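Local atomic coordinates of SusD homolog (Bacteroides thetaiotaomicron, PDB entry 3EHM), a protein that probably binds mucin O-glycans as a SusD-like outer-membrane lipoprotein with tetratricopeptide-type repeats, serving glycan utilization by this gut symbiont. Residues E78-Y92 against C483-A495. Residues are numbered along the deposited sequence; the frame is centred on the assembly and turned at random.
Sequences EANWNFTDSRMNYAY and CRVPERFRFAPTA
F489 sets the edge of its ring against a face of F83 in a T-shaped stack, planes at 67° and centroids 5.0 Å apart. Over the centre of the F489 ring lies the methyl CE of M88, a selenomethionine, in a CH-pi contact 3.9 Å from the centroid, while SE makes the Met-aromatic contact obliquely at 4.2 Å; bends at chi2 (-56°) and chi3 bring CE there. P486 serves two rings: its CG covers the five-membered ring of W81 (CH-pi), while its CB meets the edge of F83 3.7 Å from CZ. Beyond this apolar row, R490, extended from CG to NE, grips F83 O, the carbonyl of an inverse gamma turn's central residue, side-on with NE (2.9 Å) and NH2 (3.0 Å). With an alanine in place of R490, F83 O would probably lose both donors and F83 CB its packing against the arginine's CG. At the start of helix 85-110, N-capped by T84, D85 takes T494 N on OD1 (2.9 Å) and T494 OG1 on OD2 (2.6 Å), through syn lone pairs. Segment 483-495 thus follows the helix's N-terminal end, with Y63 of helix 60-63 touching F83 and F489, and helix 116-140 packing on F489.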
ATOM      1  N   GLU A  78      -5.899 -16.420   0.747  1.00 13.43           N
ATOM      2  CA  GLU A  78      -6.306 -15.061   0.386  1.00 12.82           C
ATOM      3  C   GLU A  78      -6.107 -14.653  -1.076  1.00 13.92           C
ATOM      4  O   GLU A  78      -6.770 -13.727  -1.560  1.00 12.74           O
ATOM      5  CB  GLU A  78      -5.592 -14.044   1.289  1.00 14.43           C
ATOM      6  CG  GLU A  78      -4.101 -13.935   1.022  1.00 13.80           C
ATOM      7  CD  GLU A  78      -3.272 -14.878   1.867  1.00 17.75           C
ATOM      8  OE1 GLU A  78      -3.764 -15.974   2.221  1.00 16.11           O
ATOM      9  OE2 GLU A  78      -2.114 -14.524   2.167  1.00 17.17           O
ATOM     10  N   ALA A  79      -5.204 -15.323  -1.785  1.00 13.34           N
ATOM     11  CA  ALA A  79      -4.964 -14.975  -3.188  1.00 14.11           C
ATOM     12  C   ALA A  79      -6.267 -15.066  -3.972  1.00 14.08           C
ATOM     13  O   ALA A  79      -6.521 -14.272  -4.880  1.00 13.18           O
ATOM     14  CB  ALA A  79      -3.918 -15.899  -3.798  1.00 10.72           C
ATOM     15  N   ASN A  80      -7.097 -16.038  -3.614  1.00 13.59           N
ATOM     16  CA  ASN A  80      -8.372 -16.203  -4.289  1.00 13.72           C
ATOM     17  C   ASN A  80      -9.543 -15.879  -3.373  1.00 13.25           C
ATOM     18  O   ASN A  80     -10.634 -16.437  -3.493  1.00 11.25           O
ATOM     19  CB  ASN A  80      -8.480 -17.606  -4.872  1.00 15.57           C
ATOM     20  CG  ASN A  80      -7.601 -17.776  -6.092  1.00 16.39           C
ATOM     21  OD1 ASN A  80      -8.084 -17.783  -7.227  1.00 18.45           O
ATOM     22  ND2 ASN A  80      -6.298 -17.884  -5.866  1.00 11.89           N
ATOM     23  N   TRP A  81      -9.270 -14.968  -2.446  1.00 13.55           N
ATOM     24  CA  TRP A  81     -10.255 -14.447  -1.510  1.00 15.22           C
ATOM     25  C   TRP A  81     -10.821 -15.429  -0.490  1.00 14.76           C
ATOM     26  O   TRP A  81     -11.902 -15.204   0.050  1.00 13.73           O
ATOM     27  CB  TRP A  81     -11.407 -13.811  -2.301  1.00 15.95           C
ATOM     28  CG  TRP A  81     -10.979 -12.829  -3.373  1.00 15.86           C
ATOM     29  CD1 TRP A  81      -9.782 -12.796  -4.038  1.00 16.79           C
ATOM     30  CD2 TRP A  81     -11.792 -11.813  -3.971  1.00 14.59           C
ATOM     31  NE1 TRP A  81      -9.805 -11.828  -5.016  1.00 15.70           N
ATOM     32  CE2 TRP A  81     -11.028 -11.210  -4.996  1.00 16.85           C
ATOM     33  CE3 TRP A  81     -13.095 -11.356  -3.743  1.00 16.17           C
ATOM     34  CZ2 TRP A  81     -11.527 -10.172  -5.792  1.00 15.28           C
ATOM     35  CZ3 TRP A  81     -13.592 -10.322  -4.536  1.00 16.73           C
ATOM     36  CH2 TRP A  81     -12.805  -9.743  -5.548  1.00 15.24           C
ATOM     37  N   ASN A  82     -10.104 -16.516  -0.224  1.00 14.78           N
ATOM     38  CA  ASN A  82     -10.562 -17.484   0.766  1.00 14.68           C
ATOM     39  C   ASN A  82      -9.823 -17.133   2.055  1.00 13.98           C
ATOM     40  O   ASN A  82      -8.704 -17.596   2.296  1.00 13.52           O
ATOM     41  CB  ASN A  82     -10.224 -18.908   0.319  1.00 16.07           C
ATOM     42  CG  ASN A  82     -10.919 -19.962   1.159  1.00 19.78           C
ATOM     43  OD1 ASN A  82     -10.867 -21.155   0.850  1.00 20.53           O
ATOM     44  ND2 ASN A  82     -11.571 -19.527   2.229  1.00 15.30           N
ATOM     45  N   PHE A  83     -10.452 -16.300   2.877  1.00 14.90           N
ATOM     46  CA  PHE A  83      -9.842 -15.842   4.117  1.00 14.97           C
ATOM     47  C   PHE A  83      -9.944 -16.846   5.263  1.00 15.45           C
ATOM     48  O   PHE A  83     -10.726 -16.668   6.198  1.00 15.87           O
ATOM     49  CB  PHE A  83     -10.457 -14.499   4.522  1.00 15.01           C
ATOM     50  CG  PHE A  83     -10.323 -13.421   3.470  1.00 14.10           C
ATOM     51  CD1 PHE A  83      -9.312 -13.478   2.512  1.00 15.04           C
ATOM     52  CD2 PHE A  83     -11.183 -12.326   3.466  1.00 13.49           C
ATOM     53  CE1 PHE A  83      -9.158 -12.456   1.566  1.00 13.92           C
ATOM     54  CE2 PHE A  83     -11.037 -11.296   2.525  1.00 12.83           C
ATOM     55  CZ  PHE A  83     -10.023 -11.364   1.576  1.00 12.59           C
ATOM     56  N   THR A  84      -9.124 -17.887   5.189  1.00 16.56           N
ATOM     57  CA  THR A  84      -9.111 -18.945   6.194  1.00 16.11           C
ATOM     58  C   THR A  84      -8.594 -18.488   7.548  1.00 16.52           C
ATOM     59  O   THR A  84      -7.912 -17.469   7.661  1.00 15.62           O
ATOM     60  CB  THR A  84      -8.247 -20.119   5.741  1.00 16.65           C
ATOM     61  OG1 THR A  84      -6.883 -19.690   5.648  1.00 16.78           O
ATOM     62  CG2 THR A  84      -8.712 -20.622   4.377  1.00 14.80           C
ATOM     63  N   ASP A  85      -8.921 -19.263   8.575  1.00 16.35           N
ATOM     64  CA  ASP A  85      -8.507 -18.958   9.935  1.00 16.58           C
ATOM     65  C   ASP A  85      -6.984 -18.820  10.026  1.00 16.92           C
ATOM     66  O   ASP A  85      -6.473 -17.853  10.592  1.00 14.09           O
ATOM     67  CB  ASP A  85      -8.980 -20.066  10.882  1.00 18.96           C
ATOM     68  CG  ASP A  85      -9.091 -19.594  12.316  1.00 21.99           C
ATOM     69  OD1 ASP A  85     -10.112 -18.959  12.655  1.00 22.97           O
ATOM     70  OD2 ASP A  85      -8.153 -19.846  13.098  1.00 25.14           O
ATOM     71  N   SER A  86      -6.261 -19.782   9.461  1.00 16.28           N
ATOM     72  CA  SER A  86      -4.803 -19.748   9.510  1.00 18.18           C
ATOM     73  C   SER A  86      -4.197 -18.548   8.780  1.00 15.98           C
ATOM     74  O   SER A  86      -3.293 -17.903   9.302  1.00 14.29           O
ATOM     75  CB  SER A  86      -4.215 -21.038   8.930  1.00 18.61           C
ATOM     76  OG  SER A  86      -4.593 -21.197   7.578  1.00 24.59           O
ATOM     77  N   ARG A  87      -4.697 -18.238   7.586  1.00 14.87           N
ATOM     78  CA  ARG A  87      -4.153 -17.109   6.828  1.00 13.40           C
ATOM     79  C   ARG A  87      -4.516 -15.735   7.397  1.00 13.92           C
ATOM     80  O   ARG A  87      -3.738 -14.788   7.271  1.00 13.71           O
ATOM     81  CB  ARG A  87      -4.580 -17.196   5.359  1.00 14.09           C
ATOM     82  CG  ARG A  87      -4.020 -18.417   4.623  1.00 14.21           C
ATOM     83  CD  ARG A  87      -2.486 -18.435   4.585  1.00 14.63           C
ATOM     84  NE  ARG A  87      -1.928 -17.358   3.772  1.00 15.44           N
ATOM     85  CZ  ARG A  87      -0.642 -17.246   3.450  1.00 17.84           C
ATOM     86  NH1 ARG A  87       0.233 -18.152   3.873  1.00 14.50           N
ATOM     87  NH2 ARG A  87      -0.230 -16.227   2.706  1.00 17.40           N
HETATM   88  N   MSE A  88      -5.695 -15.618   8.009  1.00 12.16           N
HETATM   89  CA  MSE A  88      -6.116 -14.347   8.593  1.00 13.13           C
HETATM   90  C   MSE A  88      -5.389 -14.124   9.915  1.00 12.50           C
HETATM   91  O   MSE A  88      -5.105 -12.988  10.301  1.00 12.50           O
HETATM   92  CB  MSE A  88      -7.632 -14.323   8.804  1.00 14.08           C
HETATM   93  CG  MSE A  88      -8.412 -14.187   7.510  1.00 13.69           C
HETATM   94 SE   MSE A  88      -7.881 -12.596   6.506  1.00 20.22          SE
HETATM   95  CE  MSE A  88      -6.647 -13.405   5.250  1.00 13.22           C
ATOM     96  N   ASN A  89      -5.095 -15.211  10.616  1.00 13.34           N
ATOM     97  CA  ASN A  89      -4.351 -15.114  11.863  1.00 14.90           C
ATOM     98  C   ASN A  89      -2.941 -14.667  11.473  1.00 14.68           C
ATOM     99  O   ASN A  89      -2.306 -13.853  12.154  1.00 13.51           O
ATOM    100  CB  ASN A  89      -4.298 -16.479  12.546  1.00 19.05           C
ATOM    101  CG  ASN A  89      -3.301 -16.524  13.677  1.00 22.66           C
ATOM    102  OD1 ASN A  89      -2.305 -17.251  13.616  1.00 26.45           O
ATOM    103  ND2 ASN A  89      -3.553 -15.743  14.718  1.00 25.14           N
ATOM    104  N   TYR A  90      -2.470 -15.204  10.354  1.00 14.35           N
ATOM    105  CA  TYR A  90      -1.147 -14.888   9.827  1.00 14.08           C
ATOM    106  C   TYR A  90      -1.106 -13.404   9.455  1.00 14.90           C
ATOM    107  O   TYR A  90      -0.133 -12.709   9.747  1.00 14.60           O
ATOM    108  CB  TYR A  90      -0.878 -15.772   8.607  1.00 14.86           C
ATOM    109  CG  TYR A  90       0.516 -15.699   8.020  1.00 14.38           C
ATOM    110  CD1 TYR A  90       1.645 -15.602   8.835  1.00 16.90           C
ATOM    111  CD2 TYR A  90       0.707 -15.814   6.644  1.00 16.79           C
ATOM    112  CE1 TYR A  90       2.936 -15.628   8.288  1.00 17.90           C
ATOM    113  CE2 TYR A  90       1.982 -15.846   6.089  1.00 17.90           C
ATOM    114  CZ  TYR A  90       3.093 -15.754   6.912  1.00 17.97           C
ATOM    115  OH  TYR A  90       4.350 -15.811   6.347  1.00 17.53           O
ATOM    116  N   ALA A  91      -2.182 -12.926   8.832  1.00 14.11           N
ATOM    117  CA  ALA A  91      -2.286 -11.530   8.423  1.00 12.44           C
ATOM    118  C   ALA A  91      -2.298 -10.604   9.637  1.00 12.37           C
ATOM    119  O   ALA A  91      -1.666  -9.549   9.630  1.00 10.67           O
ATOM    120  CB  ALA A  91      -3.551 -11.323   7.598  1.00 11.35           C
ATOM    121  N   TYR A  92      -3.023 -10.998  10.678  1.00 13.47           N
ATOM    122  CA  TYR A  92      -3.085 -10.188  11.889  1.00 14.27           C
ATOM    123  C   TYR A  92      -1.673 -10.051  12.458  1.00 12.37           C
ATOM    124  O   TYR A  92      -1.301  -9.000  12.976  1.00 12.64           O
ATOM    125  CB  TYR A  92      -3.998 -10.842  12.927  1.00 14.53           C
ATOM    126  CG  TYR A  92      -4.332  -9.943  14.100  1.00 16.99           C
ATOM    127  CD1 TYR A  92      -5.253  -8.907  13.968  1.00 19.00           C
ATOM    128  CD2 TYR A  92      -3.743 -10.143  15.345  1.00 20.27           C
ATOM    129  CE1 TYR A  92      -5.584  -8.092  15.055  1.00 21.49           C
ATOM    130  CE2 TYR A  92      -4.065  -9.337  16.438  1.00 20.94           C
ATOM    131  CZ  TYR A  92      -4.986  -8.316  16.287  1.00 21.86           C
ATOM    132  OH  TYR A  92      -5.319  -7.526  17.370  1.00 23.05           O
ATOM    133  N   CYS A 483     -17.758  -6.161  -6.551  1.00 30.19           N
ATOM    134  CA  CYS A 483     -16.390  -6.320  -6.066  1.00 27.86           C
ATOM    135  C   CYS A 483     -15.387  -6.877  -7.070  1.00 23.96           C
ATOM    136  O   CYS A 483     -15.553  -7.982  -7.594  1.00 23.52           O
ATOM    137  CB  CYS A 483     -16.359  -7.217  -4.816  1.00 27.84           C
ATOM    138  SG  CYS A 483     -17.013  -6.456  -3.301  1.00 40.52           S
ATOM    139  N   ARG A 484     -14.344  -6.099  -7.336  1.00 20.04           N
ATOM    140  CA  ARG A 484     -13.269  -6.545  -8.210  1.00 17.63           C
ATOM    141  C   ARG A 484     -12.103  -6.866  -7.278  1.00 15.86           C
ATOM    142  O   ARG A 484     -11.114  -7.462  -7.688  1.00 15.24           O
ATOM    143  CB  ARG A 484     -12.886  -5.463  -9.221  1.00 17.38           C
ATOM    144  CG  ARG A 484     -13.959  -5.262 -10.277  1.00 19.40           C
ATOM    145  CD  ARG A 484     -13.483  -4.440 -11.462  1.00 17.05           C
ATOM    146  NE  ARG A 484     -14.570  -4.286 -12.419  1.00 16.17           N
ATOM    147  CZ  ARG A 484     -14.503  -3.572 -13.534  1.00 18.27           C
ATOM    148  NH1 ARG A 484     -13.388  -2.929 -13.857  1.00 16.34           N
ATOM    149  NH2 ARG A 484     -15.569  -3.490 -14.320  1.00 16.49           N
ATOM    150  N   VAL A 485     -12.248  -6.463  -6.013  1.00 14.64           N
ATOM    151  CA  VAL A 485     -11.254  -6.721  -4.965  1.00 12.60           C
ATOM    152  C   VAL A 485     -12.004  -6.838  -3.641  1.00 12.69           C
ATOM    153  O   VAL A 485     -13.114  -6.334  -3.513  1.00 13.07           O
ATOM    154  CB  VAL A 485     -10.224  -5.562  -4.814  1.00 13.42           C
ATOM    155  CG1 VAL A 485      -9.640  -5.203  -6.164  1.00 12.82           C
ATOM    156  CG2 VAL A 485     -10.873  -4.347  -4.162  1.00 11.64           C
ATOM    157  N   PRO A 486     -11.421  -7.524  -2.642  1.00 12.17           N
ATOM    158  CA  PRO A 486     -12.140  -7.618  -1.369  1.00 12.29           C
ATOM    159  C   PRO A 486     -12.160  -6.217  -0.748  1.00 12.34           C
ATOM    160  O   PRO A 486     -11.262  -5.410  -1.003  1.00 11.01           O
ATOM    161  CB  PRO A 486     -11.284  -8.592  -0.554  1.00 12.08           C
ATOM    162  CG  PRO A 486     -10.615  -9.436  -1.614  1.00 13.97           C
ATOM    163  CD  PRO A 486     -10.245  -8.410  -2.651  1.00 12.46           C
ATOM    164  N   GLU A 487     -13.183  -5.918   0.046  1.00 12.25           N
ATOM    165  CA  GLU A 487     -13.274  -4.610   0.690  1.00 12.70           C
ATOM    166  C   GLU A 487     -12.397  -4.572   1.946  1.00 11.90           C
ATOM    167  O   GLU A 487     -12.069  -3.500   2.459  1.00 12.32           O
ATOM    168  CB  GLU A 487     -14.725  -4.304   1.089  1.00 16.29           C
ATOM    169  CG  GLU A 487     -15.712  -4.127  -0.066  1.00 16.21           C
ATOM    170  CD  GLU A 487     -15.459  -2.876  -0.895  1.00 19.31           C
ATOM    171  OE1 GLU A 487     -14.776  -1.948  -0.405  1.00 17.22           O
ATOM    172  OE2 GLU A 487     -15.962  -2.815  -2.039  1.00 20.67           O
ATOM    173  N   ARG A 488     -12.015  -5.748   2.435  1.00 13.67           N
ATOM    174  CA  ARG A 488     -11.199  -5.844   3.645  1.00 13.51           C
ATOM    175  C   ARG A 488     -10.883  -7.299   3.938  1.00 15.13           C
ATOM    176  O   ARG A 488     -11.493  -8.197   3.363  1.00 15.69           O
ATOM    177  CB  ARG A 488     -11.978  -5.286   4.844  1.00 13.71           C
ATOM    178  CG  ARG A 488     -13.253  -6.091   5.170  1.00 15.67           C
ATOM    179  CD  ARG A 488     -14.025  -5.530   6.371  1.00 13.72           C
ATOM    180  NE  ARG A 488     -13.387  -5.815   7.659  1.00 12.99           N
ATOM    181  CZ  ARG A 488     -13.543  -6.942   8.349  1.00 15.15           C
ATOM    182  NH1 ARG A 488     -14.321  -7.913   7.889  1.00 14.48           N
ATOM    183  NH2 ARG A 488     -12.919  -7.104   9.508  1.00 13.82           N
ATOM    184  N   PHE A 489      -9.923  -7.523   4.831  1.00 14.17           N
ATOM    185  CA  PHE A 489      -9.584  -8.869   5.270  1.00 14.36           C
ATOM    186  C   PHE A 489     -10.544  -9.071   6.440  1.00 13.72           C
ATOM    187  O   PHE A 489     -11.018  -8.093   7.018  1.00 13.57           O
ATOM    188  CB  PHE A 489      -8.147  -8.939   5.811  1.00 13.12           C
ATOM    189  CG  PHE A 489      -7.125  -9.406   4.809  1.00 14.78           C
ATOM    190  CD1 PHE A 489      -7.486  -9.712   3.500  1.00 14.73           C
ATOM    191  CD2 PHE A 489      -5.787  -9.539   5.183  1.00 15.26           C
ATOM    192  CE1 PHE A 489      -6.529 -10.140   2.575  1.00 17.34           C
ATOM    193  CE2 PHE A 489      -4.825  -9.966   4.264  1.00 16.19           C
ATOM    194  CZ  PHE A 489      -5.201 -10.268   2.959  1.00 15.86           C
ATOM    195  N   ARG A 490     -10.848 -10.317   6.789  1.00 13.94           N
ATOM    196  CA  ARG A 490     -11.721 -10.561   7.931  1.00 13.56           C
ATOM    197  C   ARG A 490     -10.829 -11.157   9.013  1.00 14.56           C
ATOM    198  O   ARG A 490      -9.793 -11.746   8.708  1.00 13.70           O
ATOM    199  CB  ARG A 490     -12.841 -11.555   7.590  1.00 14.68           C
ATOM    200  CG  ARG A 490     -12.372 -12.998   7.444  1.00 16.59           C
ATOM    201  CD  ARG A 490     -13.527 -13.989   7.501  1.00 16.23           C
ATOM    202  NE  ARG A 490     -13.040 -15.362   7.393  1.00 18.00           N
ATOM    203  CZ  ARG A 490     -13.750 -16.440   7.706  1.00 18.57           C
ATOM    204  NH1 ARG A 490     -14.994 -16.315   8.150  1.00 18.12           N
ATOM    205  NH2 ARG A 490     -13.206 -17.646   7.589  1.00 15.93           N
ATOM    206  N   PHE A 491     -11.213 -10.990  10.272  1.00 14.58           N
ATOM    207  CA  PHE A 491     -10.431 -11.559  11.360  1.00 15.19           C
ATOM    208  C   PHE A 491     -10.655 -13.063  11.359  1.00 15.52           C
ATOM    209  O   PHE A 491     -11.652 -13.550  10.817  1.00 15.40           O
ATOM    210  CB  PHE A 491     -10.872 -10.973  12.701  1.00 16.39           C
ATOM    211  CG  PHE A 491     -10.528  -9.525  12.865  1.00 15.76           C
ATOM    212  CD1 PHE A 491      -9.225  -9.136  13.143  1.00 16.91           C
ATOM    213  CD2 PHE A 491     -11.498  -8.543  12.697  1.00 16.56           C
ATOM    214  CE1 PHE A 491      -8.891  -7.787  13.250  1.00 15.13           C
ATOM    215  CE2 PHE A 491     -11.174  -7.192  12.803  1.00 15.07           C
ATOM    216  CZ  PHE A 491      -9.868  -6.816  13.077  1.00 15.69           C
ATOM    217  N   ALA A 492      -9.718 -13.795  11.948  1.00 15.34           N
ATOM    218  CA  ALA A 492      -9.827 -15.244  12.039  1.00 17.66           C
ATOM    219  C   ALA A 492     -10.941 -15.549  13.040  1.00 19.74           C
ATOM    220  O   ALA A 492     -10.887 -15.108  14.186  1.00 19.24           O
ATOM    221  CB  ALA A 492      -8.502 -15.833  12.519  1.00 18.20           C
ATOM    222  N   PRO A 493     -11.977 -16.294  12.613  1.00 21.43           N
ATOM    223  CA  PRO A 493     -13.092 -16.636  13.500  1.00 21.89           C
ATOM    224  C   PRO A 493     -12.664 -17.145  14.880  1.00 23.00           C
ATOM    225  O   PRO A 493     -13.213 -16.726  15.898  1.00 21.04           O
ATOM    226  CB  PRO A 493     -13.851 -17.690  12.698  1.00 23.10           C
ATOM    227  CG  PRO A 493     -13.670 -17.211  11.294  1.00 22.84           C
ATOM    228  CD  PRO A 493     -12.193 -16.847  11.264  1.00 20.37           C
ATOM    229  N   THR A 494     -11.676 -18.036  14.916  1.00 23.82           N
ATOM    230  CA  THR A 494     -11.221 -18.587  16.186  1.00 24.51           C
ATOM    231  C   THR A 494     -10.610 -17.550  17.115  1.00 24.78           C
ATOM    232  O   THR A 494     -10.528 -17.778  18.317  1.00 25.10           O
ATOM    233  CB  THR A 494     -10.193 -19.719  15.992  1.00 25.39           C
ATOM    234  OG1 THR A 494      -8.986 -19.184  15.437  1.00 26.63           O
ATOM    235  CG2 THR A 494     -10.751 -20.796  15.071  1.00 25.54           C
ATOM    236  N   ALA A 495     -10.184 -16.412  16.570  1.00 23.68           N
ATOM    237  CA  ALA A 495      -9.589 -15.365  17.400  1.00 23.99           C
ATOM    238  C   ALA A 495     -10.604 -14.855  18.421  1.00 23.26           C
ATOM    239  O   ALA A 495     -10.238 -14.447  19.524  1.00 22.80           O
ATOM    240  CB  ALA A 495      -9.093 -14.212  16.530  1.00 23.91           C
TER
HETATM  241  O   HOH W   1      -7.137 -12.573  12.635  1.00 23.66           O